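Local coordinates for protein transcriptional repressor, TetR family (PDB 3ANP) that probably represses genes of fatty acid degradation by binding DNA as a TetR-family regulator and binds lauroyl-CoA in a pocket of its helical ligand-binding domain, at residues 8-13 with 39-44; 88-93 with 130-135; 160-165 with 180-185. All blocks are in the same frame, centred on the assembly; numbering follows the deposited sequence.

How the interactions relate
Interaction 1 stands apart from the other two: its centre lies about 33 Å from that of interaction 2 and about 37 Å from that of interaction 3, on the other side of the chain's centre. It belongs to the N-terminal region with the predicted helix-turn-helix, whereas interactions 2 and 3 share the C-terminal ligand-binding domain. Those two have centres about 12 Å apart and touch directly, the backbone F90 O lying 3.5 Å from L182 CD1, with L93 packed on Y162. Interaction 3 supplies D160, Y162 and F163 to the dodecyl-CoA pocket; interaction 2 lies next to it, farther from the ligand, the I132 side chain about 8 Å from the bound molecule.

Interaction 1. Residues 8-13 with 39-44; sequences KRRRER and AHVSRG
R13 reaches from helix 3-25 to the backbone carbonyl of A39, just before H40, the first residue of the predicted helix-turn-helix's turn to leave helical phi/psi. Its guanidinium grips that single oxygen side-on with two nitrogens: NE donates to A39 O at 2.9 Å and NH2 to the same A39 O at 3.1 Å. The oxygen lies in the guanidinium plane, within 3° for both bonds, which is the evidence for a true edge-on grip. The NH2 bond comes nearly along the C=O axis, while the NE bond arrives from a donor tilted out of the carbonyl plane. The chain of R13 runs extended until CD and then bends (chi3 71°), which turns this N-H edge toward the turn. A39 also offers its methyl, with CB 4.1 Å from R13 O and packed on I14 and A17 of the same long helix. V41 completes the contact through one branch: CG1 is 3.7 Å from R13 NH2 and 3.9 Å from R10 NE, and it sits over one face of the R10 guanidinium, offset toward the rim. H40 takes a positive phi and closes a Schellman motif, and S42 N-caps helix 43-49 through T45 N. A carbonyl oxygen in the last turn before that motif thus takes two N-H bonds from a cationic group, consistent with a charge-assisted link between helix 3-25 and the helix-turn-helix.

Interaction 2. Residues 88-93 with 130-135; sequences HLFRVL and DLIAEI
L89 and F90, neighbours on helix 82-99, meet I132 and I135 of helix 128-142 through purely apolar side chains. The closest approach is F90 CZ to I132 CD1 at 3.7 Å. The methyl arrives at the edge of the ring, near its plane, and the two side chains stand at about a right angle, so this is a methyl-to-ring-edge contact, with nothing stacked over a face by this residue. I132 gets there because its CG1 branch lies opposite the carbonyl carbon (chi1 -70°) and runs on extended to CD1. Next to it, L89 uses its CD2 methyl twice, at 3.9 Å from I135 CD1 and at 4.2 Å from I132 CG1. The other methyl faces a looser partner: L89 CD1 is 4.5 Å from L131 CD2. The short helix axes stay 12.4 Å apart at 149° between their directions, a roughly antiparallel but wide pairing bridged by side-chain ends, and only 176 Å² is buried. Toward the outside the character changes to polar: H88 pairs with E71 and E134 makes a salt bridge to R73, both partners on helix 54-77. That helix also packs on this layer, with V72 against I135. On the other flank, helix 151-172 places L158 against both F90 and I132, while L182 and L186 of helix 178-191 cover F90; the pair is thus wedged among three further helices of the ligand-binding domain.

Interaction 3. Residues 160-165 with 180-185; sequences DLYFLS and EELEKN. With DCC (dodecyl-coa), chain E.
The dodecyl-CoA pocket borrows one face of helix 151-172, which turns another face to helix 178-191. F163 lays a ring face over the start of the acyl chain, with CD2 3.6 Å from the thioester S, Y162 CE2 lies 3.9 Å from acyl CA8, and D160 OD1, salt-bridged to R168 of the second subunit, lies 3.4 Å from acyl CA3. Y162 also serves the helix pair: at its ring edge, in plane, CD1 meets L182 CD1 at 3.6 Å, while its hydroxyl bonds to T97. The axes of the two short segments approach to 9.9 Å, with 152° between their N-to-C directions. In TetR regulators the last two helices commonly form a four-helix dimer interface with their mates; here R153 of the second subunit bridges to E180 and E181, and L161 packs on L161 of that subunit. S165 carries the polar link: its OG receives N185 ND2 at 2.9 Å, almost straight at 172°, and donates to E181 OE2 at 2.7 Å on the anti lone pair. E181 has CG opposite its backbone N and bends at chi2 (72°), which brings OE2 there. An alanine at E181 removes this carboxylate, which would probably leave S165 without its acceptor, K184 without its salt-bridge mate and R153 of the second subunit with one partner fewer. K184 NZ meets E181 OE2 at 2.8 Å from above the carboxylate plane and also bonds N185 OD1 and T157 of the second subunit.

Interaction 1. Residues 8-13 with 39-44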
loop_
_atom_site.group_PDB
_atom_site.type_symbol
_atom_site.label_atom_id
_atom_site.label_comp_id
_atom_site.label_asym_id
_atom_site.label_seq_id
_atom_site.Cartn_x
_atom_site.Cartn_y
_atom_site.Cartn_z
ATOM N N LYS A 8 9.769 -31.587 -11.889
ATOM C CA LYS A 8 8.769 -30.615 -12.306
ATOM C C LYS A 8 7.382 -31.208 -12.114
ATOM O O LYS A 8 6.446 -30.500 -11.735
ATOM C CB LYS A 8 8.977 -30.211 -13.767
ATOM C CG LYS A 8 10.219 -29.355 -13.968
ATOM C CD LYS A 8 10.187 -28.660 -15.309
ATOM C CE LYS A 8 11.333 -27.663 -15.425
ATOM N NZ LYS A 8 11.238 -26.847 -16.670
ATOM N N ARG A 9 7.245 -32.508 -12.376
ATOM C CA ARG A 9 5.953 -33.161 -12.184
ATOM C C ARG A 9 5.637 -33.192 -10.695
ATOM O O ARG A 9 4.501 -32.956 -10.281
ATOM C CB ARG A 9 5.971 -34.596 -12.726
ATOM C CG ARG A 9 5.943 -34.687 -14.253
ATOM C CD ARG A 9 4.546 -34.459 -14.806
ATOM N NE ARG A 9 3.652 -35.558 -14.448
ATOM C CZ ARG A 9 2.320 -35.484 -14.477
ATOM N NH1 ARG A 9 1.716 -34.356 -14.853
ATOM N NH2 ARG A 9 1.591 -36.533 -14.113
ATOM N N ARG A 10 6.636 -33.502 -9.880
ATOM C CA ARG A 10 6.401 -33.535 -8.449
ATOM C C ARG A 10 6.000 -32.155 -7.916
ATOM O O ARG A 10 5.096 -32.053 -7.086
ATOM C CB ARG A 10 7.641 -34.042 -7.717
ATOM C CG ARG A 10 7.527 -33.949 -6.219
ATOM C CD ARG A 10 8.606 -34.761 -5.531
ATOM N NE ARG A 10 8.233 -36.170 -5.468
ATOM C CZ ARG A 10 8.855 -37.077 -4.719
ATOM N NH1 ARG A 10 9.892 -36.723 -3.963
ATOM N NH2 ARG A 10 8.423 -38.334 -4.704
ATOM N N ARG A 11 6.662 -31.096 -8.388
ATOM C CA ARG A 11 6.312 -29.755 -7.921
ATOM C C ARG A 11 4.879 -29.415 -8.325
ATOM O O ARG A 11 4.117 -28.865 -7.526
ATOM C CB ARG A 11 7.259 -28.694 -8.494
ATOM C CG ARG A 11 6.895 -27.263 -8.075
ATOM C CD ARG A 11 7.882 -26.260 -8.654
ATOM N NE ARG A 11 9.198 -26.458 -8.064
ATOM C CZ ARG A 11 9.542 -26.032 -6.850
ATOM N NH1 ARG A 11 8.668 -25.373 -6.104
ATOM N NH2 ARG A 11 10.752 -26.288 -6.377
ATOM N N GLU A 12 4.501 -29.750 -9.554
ATOM C CA GLU A 12 3.150 -29.427 -10.002
ATOM C C GLU A 12 2.083 -30.208 -9.231
ATOM O O GLU A 12 1.012 -29.680 -8.945
ATOM C CB GLU A 12 3.003 -29.655 -11.514
ATOM C CG GLU A 12 1.804 -28.932 -12.131
ATOM C CD GLU A 12 0.581 -29.826 -12.342
ATOM O OE1 GLU A 12 -0.499 -29.289 -12.706
ATOM O OE2 GLU A 12 0.694 -31.062 -12.159
ATOM N N ARG A 13 2.375 -31.454 -8.871
ATOM C CA ARG A 13 1.397 -32.247 -8.133
ATOM C C ARG A 13 1.220 -31.672 -6.721
ATOM O O ARG A 13 0.105 -31.584 -6.210
ATOM C CB ARG A 13 1.835 -33.714 -8.064
ATOM C CG ARG A 13 0.733 -34.633 -7.561
ATOM C CD ARG A 13 1.134 -36.100 -7.600
ATOM N NE ARG A 13 2.140 -36.445 -6.596
ATOM C CZ ARG A 13 3.403 -36.757 -6.875
ATOM N NH1 ARG A 13 3.826 -36.764 -8.137
ATOM N NH2 ARG A 13 4.239 -37.089 -5.896
ATOM N N ALA A 39 -0.551 -35.008 -1.692
ATOM C CA ALA A 39 0.344 -35.103 -2.848
ATOM C C ALA A 39 1.229 -36.356 -2.800
ATOM O O ALA A 39 2.081 -36.570 -3.673
ATOM C CB ALA A 39 1.239 -33.846 -2.928
ATOM N N HIS A 40 1.014 -37.166 -1.769
ATOM C CA HIS A 40 1.773 -38.388 -1.538
ATOM C C HIS A 40 3.290 -38.176 -1.457
ATOM O O HIS A 40 4.071 -38.853 -2.140
ATOM C CB HIS A 40 1.452 -39.452 -2.597
ATOM C CG HIS A 40 1.768 -40.847 -2.151
ATOM N ND1 HIS A 40 1.973 -41.889 -3.032
ATOM C CD2 HIS A 40 1.904 -41.376 -0.909
ATOM C CE1 HIS A 40 2.225 -42.996 -2.354
ATOM N NE2 HIS A 40 2.189 -42.712 -1.064
ATOM N N VAL A 41 3.703 -37.222 -0.624
ATOM C CA VAL A 41 5.125 -36.955 -0.401
ATOM C C VAL A 41 5.262 -36.766 1.101
ATOM O O VAL A 41 4.261 -36.687 1.798
ATOM C CB VAL A 41 5.614 -35.676 -1.135
ATOM C CG1 VAL A 41 5.477 -35.868 -2.655
ATOM C CG2 VAL A 41 4.819 -34.450 -0.667
ATOM N N SER A 42 6.487 -36.712 1.614
ATOM C CA SER A 42 6.660 -36.510 3.054
ATOM C C SER A 42 6.525 -35.023 3.370
ATOM O O SER A 42 6.621 -34.186 2.477
ATOM C CB SER A 42 8.048 -36.974 3.502
ATOM O OG SER A 42 9.041 -36.109 2.978
ATOM N N ARG A 43 6.316 -34.703 4.644
ATOM C CA ARG A 43 6.203 -33.318 5.071
ATOM C C ARG A 43 7.518 -32.623 4.727
ATOM O O ARG A 43 7.539 -31.465 4.293
ATOM C CB ARG A 43 5.940 -33.258 6.583
ATOM C CG ARG A 43 5.880 -31.841 7.158
ATOM C CD ARG A 43 5.816 -31.858 8.676
ATOM N NE ARG A 43 5.961 -30.511 9.236
ATOM C CZ ARG A 43 4.942 -29.691 9.493
ATOM N NH1 ARG A 43 3.700 -30.079 9.248
ATOM N NH2 ARG A 43 5.165 -28.479 9.994
ATOM N N GLY A 44 8.622 -33.346 4.906
ATOM C CA GLY A 44 9.925 -32.791 4.591
ATOM C C GLY A 44 10.072 -32.447 3.114
ATOM O O GLY A 44 10.689 -31.446 2.756
#

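Interaction 2. Residues 88-93 with 130-135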
loop_
_atom_site.group_PDB
_atom_site.type_symbol
_atom_site.label_atom_id
_atom_site.label_comp_id
_atom_site.label_asym_id
_atom_site.label_seq_id
_atom_site.Cartn_x
_atom_site.Cartn_y
_atom_site.Cartn_z
ATOM N N HIS A 88 -8.722 -1.550 -19.009
ATOM C CA HIS A 88 -9.106 -2.954 -19.104
ATOM C C HIS A 88 -8.366 -3.791 -18.061
ATOM O O HIS A 88 -8.962 -4.615 -17.358
ATOM C CB HIS A 88 -8.778 -3.496 -20.495
ATOM C CG HIS A 88 -8.993 -4.968 -20.634
ATOM N ND1 HIS A 88 -10.245 -5.525 -20.787
ATOM C CD2 HIS A 88 -8.118 -6.002 -20.625
ATOM C CE1 HIS A 88 -10.131 -6.839 -20.867
ATOM N NE2 HIS A 88 -8.851 -7.154 -20.770
ATOM N N LEU A 89 -7.057 -3.583 -17.967
ATOM C CA LEU A 89 -6.250 -4.339 -17.020
ATOM C C LEU A 89 -6.777 -4.218 -15.597
ATOM O O LEU A 89 -6.892 -5.213 -14.879
ATOM C CB LEU A 89 -4.796 -3.871 -17.074
ATOM C CG LEU A 89 -3.838 -4.447 -16.024
ATOM C CD1 LEU A 89 -3.750 -5.950 -16.140
ATOM C CD2 LEU A 89 -2.466 -3.824 -16.227
ATOM N N PHE A 90 -7.115 -3.003 -15.183
ATOM C CA PHE A 90 -7.586 -2.824 -13.823
ATOM C C PHE A 90 -8.979 -3.373 -13.632
ATOM O O PHE A 90 -9.308 -3.865 -12.566
ATOM C CB PHE A 90 -7.460 -1.354 -13.424
ATOM C CG PHE A 90 -6.036 -0.945 -13.228
ATOM C CD1 PHE A 90 -5.307 -1.441 -12.152
ATOM C CD2 PHE A 90 -5.384 -0.167 -14.172
ATOM C CE1 PHE A 90 -3.946 -1.172 -12.023
ATOM C CE2 PHE A 90 -4.020 0.108 -14.056
ATOM C CZ PHE A 90 -3.303 -0.394 -12.982
ATOM N N ARG A 91 -9.781 -3.322 -14.688
ATOM C CA ARG A 91 -11.124 -3.875 -14.633
ATOM C C ARG A 91 -10.993 -5.393 -14.390
ATOM O O ARG A 91 -11.624 -5.956 -13.492
ATOM C CB ARG A 91 -11.840 -3.597 -15.965
ATOM C CG ARG A 91 -13.335 -3.368 -15.881
ATOM C CD ARG A 91 -13.758 -2.312 -16.911
ATOM N NE ARG A 91 -13.320 -2.641 -18.273
ATOM C CZ ARG A 91 -12.873 -1.754 -19.160
ATOM N NH1 ARG A 91 -12.793 -0.466 -18.844
ATOM N NH2 ARG A 91 -12.503 -2.153 -20.370
ATOM N N VAL A 92 -10.157 -6.056 -15.179
ATOM C CA VAL A 92 -9.975 -7.498 -15.022
ATOM C C VAL A 92 -9.281 -7.822 -13.702
ATOM O O VAL A 92 -9.557 -8.847 -13.076
ATOM C CB VAL A 92 -9.186 -8.080 -16.209
ATOM C CG1 VAL A 92 -8.675 -9.475 -15.871
ATOM C CG2 VAL A 92 -10.110 -8.136 -17.443
ATOM N N LEU A 93 -8.382 -6.948 -13.273
ATOM C CA LEU A 93 -7.703 -7.159 -11.997
ATOM C C LEU A 93 -8.733 -7.126 -10.868
ATOM O O LEU A 93 -8.706 -7.958 -9.968
ATOM C CB LEU A 93 -6.661 -6.063 -11.761
ATOM C CG LEU A 93 -5.216 -6.373 -12.143
ATOM C CD1 LEU A 93 -4.352 -5.122 -11.913
ATOM C CD2 LEU A 93 -4.712 -7.537 -11.294
ATOM N N ASP A 130 6.027 -3.544 -13.492
ATOM C CA ASP A 130 6.692 -3.654 -14.782
ATOM C C ASP A 130 5.710 -3.916 -15.931
ATOM O O ASP A 130 5.918 -3.430 -17.044
ATOM C CB ASP A 130 7.781 -4.737 -14.740
ATOM C CG ASP A 130 8.954 -4.358 -13.840
ATOM O OD1 ASP A 130 9.166 -3.152 -13.580
ATOM O OD2 ASP A 130 9.676 -5.270 -13.395
ATOM N N LEU A 131 4.643 -4.678 -15.679
ATOM C CA LEU A 131 3.640 -4.904 -16.728
ATOM C C LEU A 131 2.969 -3.548 -17.060
ATOM O O LEU A 131 2.741 -3.199 -18.231
ATOM C CB LEU A 131 2.581 -5.919 -16.246
ATOM C CG LEU A 131 1.379 -6.131 -17.194
ATOM C CD1 LEU A 131 1.881 -6.414 -18.604
ATOM C CD2 LEU A 131 0.504 -7.296 -16.703
ATOM N N ILE A 132 2.647 -2.777 -16.030
ATOM C CA ILE A 132 2.028 -1.464 -16.266
ATOM C C ILE A 132 2.989 -0.583 -17.077
ATOM O O ILE A 132 2.576 0.123 -18.006
ATOM C CB ILE A 132 1.669 -0.774 -14.925
ATOM C CG1 ILE A 132 0.511 -1.530 -14.262
ATOM C CG2 ILE A 132 1.289 0.700 -15.155
ATOM C CD1 ILE A 132 0.277 -1.145 -12.818
ATOM N N ALA A 133 4.278 -0.651 -16.751
ATOM C CA ALA A 133 5.267 0.144 -17.475
ATOM C C ALA A 133 5.250 -0.176 -18.969
ATOM O O ALA A 133 5.504 0.703 -19.795
ATOM C CB ALA A 133 6.670 -0.092 -16.900
ATOM N N GLU A 134 4.958 -1.427 -19.326
ATOM C CA GLU A 134 4.918 -1.794 -20.744
ATOM C C GLU A 134 3.771 -1.065 -21.451
ATOM O O GLU A 134 3.868 -0.739 -22.629
ATOM C CB GLU A 134 4.729 -3.311 -20.931
ATOM C CG GLU A 134 5.962 -4.179 -20.630
ATOM C CD GLU A 134 5.681 -5.672 -20.810
ATOM O OE1 GLU A 134 4.904 -6.037 -21.718
ATOM O OE2 GLU A 134 6.245 -6.484 -20.050
ATOM N N ILE A 135 2.678 -0.818 -20.738
ATOM C CA ILE A 135 1.549 -0.120 -21.346
ATOM C C ILE A 135 1.862 1.378 -21.455
ATOM O O ILE A 135 1.470 2.042 -22.417
ATOM C CB ILE A 135 0.263 -0.341 -20.521
ATOM C CG1 ILE A 135 -0.076 -1.842 -20.491
ATOM C CG2 ILE A 135 -0.886 0.443 -21.127
ATOM C CD1 ILE A 135 -1.167 -2.220 -19.524
#

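Interaction 3. Residues 160-165 with 180-185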
loop_
_atom_site.group_PDB
_atom_site.type_symbol
_atom_site.label_atom_id
_atom_site.label_comp_id
_atom_site.label_asym_id
_atom_site.label_seq_id
_atom_site.Cartn_x
_atom_site.Cartn_y
_atom_site.Cartn_z
ATOM N N ASP A 160 1.471 -0.213 -6.720
ATOM C CA ASP A 160 1.419 -0.129 -5.258
ATOM C C ASP A 160 0.006 0.263 -4.820
ATOM O O ASP A 160 -0.512 -0.250 -3.819
ATOM C CB ASP A 160 2.428 0.901 -4.723
ATOM C CG ASP A 160 3.864 0.388 -4.745
ATOM O OD1 ASP A 160 4.082 -0.842 -4.646
ATOM O OD2 ASP A 160 4.778 1.220 -4.838
ATOM N N LEU A 161 -0.606 1.181 -5.563
ATOM C CA LEU A 161 -1.971 1.623 -5.265
ATOM C C LEU A 161 -2.948 0.474 -5.447
ATOM O O LEU A 161 -3.867 0.326 -4.649
ATOM C CB LEU A 161 -2.411 2.771 -6.177
ATOM C CG LEU A 161 -1.983 4.172 -5.753
ATOM C CD1 LEU A 161 -2.646 5.195 -6.667
ATOM C CD2 LEU A 161 -2.405 4.415 -4.314
ATOM N N TYR A 162 -2.770 -0.312 -6.511
ATOM C CA TYR A 162 -3.654 -1.465 -6.738
ATOM C C TYR A 162 -3.545 -2.369 -5.513
ATOM O O TYR A 162 -4.552 -2.838 -4.962
ATOM C CB TYR A 162 -3.229 -2.287 -7.980
ATOM C CG TYR A 162 -3.714 -3.729 -7.880
ATOM C CD1 TYR A 162 -5.072 -4.045 -8.018
ATOM C CD2 TYR A 162 -2.838 -4.754 -7.526
ATOM C CE1 TYR A 162 -5.539 -5.359 -7.791
ATOM C CE2 TYR A 162 -3.295 -6.063 -7.297
ATOM C CZ TYR A 162 -4.644 -6.356 -7.426
ATOM O OH TYR A 162 -5.090 -7.633 -7.148
ATOM N N PHE A 163 -2.307 -2.619 -5.095
ATOM C CA PHE A 163 -2.062 -3.473 -3.938
ATOM C C PHE A 163 -2.782 -3.018 -2.669
ATOM O O PHE A 163 -3.488 -3.811 -2.042
ATOM C CB PHE A 163 -0.558 -3.573 -3.651
ATOM C CG PHE A 163 -0.243 -4.223 -2.333
ATOM C CD1 PHE A 163 -0.359 -5.596 -2.165
ATOM C CD2 PHE A 163 0.109 -3.450 -1.238
ATOM C CE1 PHE A 163 -0.133 -6.182 -0.913
ATOM C CE2 PHE A 163 0.333 -4.032 0.002
ATOM C CZ PHE A 163 0.210 -5.392 0.161
ATOM N N LEU A 164 -2.608 -1.755 -2.279
ATOM C CA LEU A 164 -3.245 -1.275 -1.053
ATOM C C LEU A 164 -4.764 -1.280 -1.176
ATOM O O LEU A 164 -5.462 -1.637 -0.222
ATOM C CB LEU A 164 -2.763 0.129 -0.690
ATOM C CG LEU A 164 -3.194 0.668 0.686
ATOM C CD1 LEU A 164 -2.698 -0.245 1.812
ATOM C CD2 LEU A 164 -2.610 2.061 0.867
ATOM N N SER A 165 -5.284 -0.893 -2.340
ATOM C CA SER A 165 -6.740 -0.896 -2.536
ATOM C C SER A 165 -7.325 -2.307 -2.468
ATOM O O SER A 165 -8.374 -2.526 -1.856
ATOM C CB SER A 165 -7.111 -0.268 -3.886
ATOM O OG SER A 165 -6.892 1.136 -3.883
ATOM N N GLU A 180 -14.514 0.123 -9.276
ATOM C CA GLU A 180 -14.650 1.582 -9.189
ATOM C C GLU A 180 -13.433 2.196 -8.486
ATOM O O GLU A 180 -12.937 3.261 -8.870
ATOM C CB GLU A 180 -15.930 1.934 -8.417
ATOM C CG GLU A 180 -16.301 3.423 -8.373
ATOM C CD GLU A 180 -15.489 4.227 -7.364
ATOM O OE1 GLU A 180 -15.165 3.693 -6.268
ATOM O OE2 GLU A 180 -15.195 5.405 -7.661
ATOM N N GLU A 181 -12.970 1.519 -7.442
ATOM C CA GLU A 181 -11.817 1.973 -6.680
ATOM C C GLU A 181 -10.541 1.951 -7.530
ATOM O O GLU A 181 -9.753 2.892 -7.496
ATOM C CB GLU A 181 -11.659 1.088 -5.435
ATOM C CG GLU A 181 -10.330 1.204 -4.692
ATOM C CD GLU A 181 -10.166 2.514 -3.937
ATOM O OE1 GLU A 181 -11.180 3.193 -3.652
ATOM O OE2 GLU A 181 -9.014 2.853 -3.607
ATOM N N LEU A 182 -10.335 0.889 -8.302
ATOM C CA LEU A 182 -9.137 0.819 -9.129
ATOM C C LEU A 182 -9.191 1.843 -10.253
ATOM O O LEU A 182 -8.167 2.411 -10.631
ATOM C CB LEU A 182 -8.939 -0.607 -9.690
ATOM C CG LEU A 182 -8.649 -1.663 -8.603
ATOM C CD1 LEU A 182 -8.304 -2.978 -9.282
ATOM C CD2 LEU A 182 -7.483 -1.208 -7.686
ATOM N N GLU A 183 -10.388 2.090 -10.778
ATOM C CA GLU A 183 -10.558 3.073 -11.845
ATOM C C GLU A 183 -10.197 4.457 -11.283
ATOM O O GLU A 183 -9.635 5.295 -11.989
ATOM C CB GLU A 183 -12.014 3.060 -12.335
ATOM C CG GLU A 183 -12.406 4.199 -13.281
ATOM C CD GLU A 183 -11.784 4.093 -14.667
ATOM O OE1 GLU A 183 -11.388 2.977 -15.080
ATOM O OE2 GLU A 183 -11.713 5.133 -15.359
ATOM N N LYS A 184 -10.534 4.690 -10.015
ATOM C CA LYS A 184 -10.212 5.957 -9.349
ATOM C C LYS A 184 -8.691 6.113 -9.253
ATOM O O LYS A 184 -8.158 7.190 -9.531
ATOM C CB LYS A 184 -10.829 6.008 -7.930
ATOM C CG LYS A 184 -10.393 7.224 -7.068
ATOM C CD LYS A 184 -9.159 6.944 -6.175
ATOM C CE LYS A 184 -9.489 5.890 -5.108
ATOM N NZ LYS A 184 -8.337 5.512 -4.235
ATOM N N ASN A 185 -7.996 5.047 -8.853
ATOM C CA ASN A 185 -6.529 5.096 -8.748
ATOM C C ASN A 185 -5.911 5.407 -10.097
ATOM O O ASN A 185 -4.976 6.214 -10.211
ATOM C CB ASN A 185 -5.952 3.755 -8.270
ATOM C CG ASN A 185 -6.323 3.429 -6.844
ATOM O OD1 ASN A 185 -6.665 4.316 -6.071
ATOM N ND2 ASN A 185 -6.233 2.146 -6.479
HETATM C C2 DCC E . 21.248 -2.727 -9.864
HETATM C C4 DCC E . 19.383 -1.470 -10.397
HETATM C C5 DCC E . 19.039 -2.397 -11.370
HETATM C C6 DCC E . 19.861 -3.503 -11.551
HETATM C C8 DCC E . 17.563 -0.836 -11.356
HETATM C C10 DCC E . -1.337 -9.767 -9.024
HETATM C C11 DCC E . -2.209 -11.002 -8.790
HETATM C C12 DCC E . -2.791 -11.520 -10.106
HETATM N N9 DCC E . 18.451 -0.520 -10.417
HETATM N N7 DCC E . 17.915 -1.978 -11.942
HETATM N N3 DCC E . 20.489 -1.663 -9.666
HETATM N N1 DCC E . 20.952 -3.631 -10.782
HETATM N N6 DCC E . 19.570 -4.418 -12.471
HETATM C "C1'" DCC E . 18.416 0.683 -9.555
HETATM C "C2'" DCC E . 17.016 1.291 -9.507
HETATM O "O2'" DCC E . 16.742 1.969 -10.735
HETATM C "C3'" DCC E . 17.276 2.315 -8.404
HETATM O "O3'" DCC E . 17.962 3.450 -8.939
HETATM C "C4'" DCC E . 18.205 1.550 -7.459
HETATM O "O4'" DCC E . 18.610 0.365 -8.169
HETATM C "C5'" DCC E . 17.421 1.178 -6.199
HETATM O "O5'" DCC E . 16.241 0.449 -6.544
HETATM P P1 DCC E . 15.032 0.301 -5.491
HETATM O O11 DCC E . 14.750 1.610 -4.863
HETATM O O12 DCC E . 13.925 -0.415 -6.165
HETATM O O6 DCC E . 15.641 -0.659 -4.352
HETATM P P2 DCC E . 15.560 -2.261 -4.474
HETATM O O21 DCC E . 16.768 -2.564 -3.673
HETATM O O22 DCC E . 15.465 -2.347 -5.948
HETATM O O7 DCC E . 14.194 -2.352 -3.624
HETATM C CPA DCC E . 12.911 -2.361 -4.252
HETATM C CPB DCC E . 12.057 -3.490 -3.669
HETATM C CP8 DCC E . 12.171 -3.473 -2.142
HETATM C CP7 DCC E . 12.548 -4.833 -4.217
HETATM C CP9 DCC E . 10.598 -3.281 -4.076
HETATM O OP3 DCC E . 11.612 -2.269 -1.611
HETATM C CP6 DCC E . 11.458 -4.688 -1.545
HETATM O OP2 DCC E . 12.043 -5.764 -1.433
HETATM N NP2 DCC E . 10.194 -4.492 -1.180
HETATM C CP5 DCC E . 9.385 -5.570 -0.590
HETATM C CP4 DCC E . 7.905 -5.343 -0.905
HETATM C CP3 DCC E . 7.416 -4.015 -0.324
HETATM O OP1 DCC E . 8.037 -2.973 -0.524
HETATM N NP1 DCC E . 6.291 -4.081 0.385
HETATM C CP2 DCC E . 5.707 -2.886 1.013
HETATM C CP1 DCC E . 5.076 -1.988 -0.055
HETATM S S DCC E . 3.573 -2.710 -0.810
HETATM P P3 DCC E . 17.534 4.924 -8.454
HETATM O O31 DCC E . 16.633 5.594 -9.419
HETATM O O32 DCC E . 16.856 4.747 -7.004
HETATM O O33 DCC E . 18.912 5.725 -8.231
HETATM C CA1 DCC E . 4.208 -3.517 -2.229
HETATM C CA2 DCC E . 3.240 -3.927 -3.342
HETATM O OA1 DCC E . 5.411 -3.757 -2.327
HETATM C CA3 DCC E . 3.992 -4.211 -4.644
HETATM C CA4 DCC E . 3.041 -4.535 -5.800
HETATM C CA5 DCC E . 2.209 -5.793 -5.540
HETATM C CA6 DCC E . 1.458 -6.195 -6.812
HETATM C CA7 DCC E . 0.686 -7.501 -6.612
HETATM C CA8 DCC E . 0.046 -7.964 -7.922
HETATM C CA9 DCC E . -0.785 -9.231 -7.701
#